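Local coordinates for protein mini spindles (Drosophila melanogaster, PDB 5VJC) that probably binds tubulin through its TOG domains and so promotes microtubule dynamics and formation of the mitotic spindle, at residues A[171-176]-A[204-209]. Numbering follows the deposited sequence.
Sequences KVFGYV and MNICPQ
The side chain of Phe173, on helix 169-178, lies against the segment 204-209 and overlaps Ile206 twice, one ring face meeting the carbonyl O and CB meeting the Ile206 side chain. The backbone O of Ile206 sits over the centre of that ring face, 3.2 Å above the plane, with Phe173 CD2 its nearest carbon at 3.2 Å. This is a carbonyl resting on an aromatic face; no hydrogen bond joins the two segments. The side chain of Ile206 reaches back toward the root of the ring: CG1 meets Phe173 CB at 3.7 Å, Ile206 CD1 lies by the same CB, and Ile206 CG2 is 3.9 Å from Phe173 CD1. With CG anti to the backbone N (chi1 -176°), the ring extends from its helix toward the segment 204-209, and its far end comes up to Cys207. There SG stands 3.8 Å from Phe173 CZ, an oblique sulfur-aromatic contact 64° off the ring normal. Pro208, the N-cap residue of helix 209-217, adds a looser touch, its CD 4.4 Å from Phe173 CE2. Replacing Phe173 by an alanine would probably leave the Ile206 carbonyl and the Cys207 sulfur without their aromatic partner and open a gap between helix and loop. The contact is largely buried, with a carbonyl oxygen and a sulfur among otherwise apolar groups, and joins a helix to the turn between two later helices of this all-helical, HEAT-repeat TOG domain. Helix 185-202 also borders it, Leu195 meeting Phe173 and Ile199 meeting Cys207, while on helix 169-178 Val172 packs against helix 150-166 and Tyr175 against helix 131-142.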
# COMPACT_ATOMS: atom_id res chain seq x y z
N LYS A 171 -1.47 -8.98 -7.35
CA LYS A 171 -1.98 -8.80 -5.98
C LYS A 171 -2.14 -7.32 -5.63
O LYS A 171 -3.13 -6.94 -5.03
CB LYS A 171 -1.06 -9.49 -4.97
CG LYS A 171 -1.03 -11.00 -5.13
CD LYS A 171 -0.25 -11.67 -4.02
CE LYS A 171 -0.46 -13.18 -4.04
NZ LYS A 171 -1.91 -13.52 -3.87
N VAL A 172 -1.18 -6.49 -6.04
CA VAL A 172 -1.29 -5.05 -5.81
C VAL A 172 -2.50 -4.48 -6.54
O VAL A 172 -3.25 -3.66 -5.97
CB VAL A 172 -0.01 -4.32 -6.25
CG1 VAL A 172 -0.20 -2.79 -6.13
CG2 VAL A 172 1.17 -4.78 -5.38
N PHE A 173 -2.70 -4.91 -7.79
CA PHE A 173 -3.86 -4.50 -8.55
C PHE A 173 -5.13 -4.78 -7.75
O PHE A 173 -5.99 -3.90 -7.64
CB PHE A 173 -3.93 -5.20 -9.92
CG PHE A 173 -5.07 -4.71 -10.79
CD1 PHE A 173 -4.91 -3.63 -11.64
CD2 PHE A 173 -6.30 -5.34 -10.76
CE1 PHE A 173 -5.94 -3.18 -12.45
CE2 PHE A 173 -7.35 -4.89 -11.54
CZ PHE A 173 -7.17 -3.81 -12.38
N GLY A 174 -5.23 -5.99 -7.21
CA GLY A 174 -6.32 -6.39 -6.34
C GLY A 174 -6.52 -5.47 -5.13
O GLY A 174 -7.64 -5.08 -4.84
N TYR A 175 -5.44 -5.14 -4.42
CA TYR A 175 -5.56 -4.21 -3.28
C TYR A 175 -6.01 -2.81 -3.68
O TYR A 175 -6.78 -2.16 -2.97
CB TYR A 175 -4.23 -4.13 -2.54
CG TYR A 175 -3.92 -5.37 -1.73
CD1 TYR A 175 -4.81 -5.82 -0.75
CD2 TYR A 175 -2.75 -6.08 -1.92
CE1 TYR A 175 -4.54 -6.96 0.01
CE2 TYR A 175 -2.47 -7.22 -1.17
CZ TYR A 175 -3.37 -7.65 -0.21
OH TYR A 175 -3.10 -8.77 0.55
N VAL A 176 -5.53 -2.32 -4.81
CA VAL A 176 -5.98 -1.04 -5.31
C VAL A 176 -7.46 -1.07 -5.65
O VAL A 176 -8.19 -0.11 -5.31
CB VAL A 176 -5.19 -0.59 -6.56
CG1 VAL A 176 -5.79 0.74 -7.10
CG2 VAL A 176 -3.73 -0.40 -6.18
N MET A 204 -3.52 -5.36 -20.31
CA MET A 204 -4.77 -5.95 -19.84
C MET A 204 -4.62 -7.27 -19.13
O MET A 204 -5.60 -7.74 -18.54
CB MET A 204 -5.75 -6.12 -21.00
CG MET A 204 -6.20 -4.80 -21.60
SD MET A 204 -7.12 -3.78 -20.43
CE MET A 204 -8.30 -4.99 -19.82
N ASN A 205 -3.43 -7.88 -19.14
CA ASN A 205 -3.23 -9.08 -18.35
C ASN A 205 -3.52 -8.82 -16.86
O ASN A 205 -3.87 -9.74 -16.12
CB ASN A 205 -1.80 -9.62 -18.48
CG ASN A 205 -1.56 -10.35 -19.81
OD1 ASN A 205 -2.39 -10.31 -20.72
ND2 ASN A 205 -0.41 -11.01 -19.92
N ILE A 206 -3.36 -7.58 -16.42
CA ILE A 206 -3.51 -7.24 -15.00
C ILE A 206 -4.95 -6.92 -14.65
O ILE A 206 -5.32 -6.79 -13.48
CB ILE A 206 -2.61 -6.05 -14.62
CG1 ILE A 206 -2.28 -6.09 -13.12
CG2 ILE A 206 -3.26 -4.73 -15.03
CD1 ILE A 206 -1.25 -5.05 -12.71
N CYS A 207 -5.78 -6.80 -15.68
CA CYS A 207 -7.12 -6.27 -15.47
C CYS A 207 -8.18 -7.19 -16.06
O CYS A 207 -8.49 -7.09 -17.24
CB CYS A 207 -7.22 -4.88 -16.09
SG CYS A 207 -8.79 -4.06 -15.84
N PRO A 208 -8.75 -8.08 -15.23
CA PRO A 208 -9.79 -8.96 -15.79
C PRO A 208 -11.09 -8.20 -16.11
O PRO A 208 -11.27 -7.04 -15.72
CB PRO A 208 -10.01 -10.00 -14.69
CG PRO A 208 -9.53 -9.35 -13.45
CD PRO A 208 -8.40 -8.45 -13.85
N GLN A 209 -11.98 -8.86 -16.85
CA GLN A 209 -13.23 -8.26 -17.31
C GLN A 209 -14.07 -7.78 -16.13
O GLN A 209 -14.75 -6.77 -16.21
CB GLN A 209 -14.02 -9.26 -18.16
CG GLN A 209 -15.40 -8.76 -18.59
CD GLN A 209 -16.11 -9.71 -19.54
OE1 GLN A 209 -15.48 -10.46 -20.30
NE2 GLN A 209 -17.45 -9.70 -19.49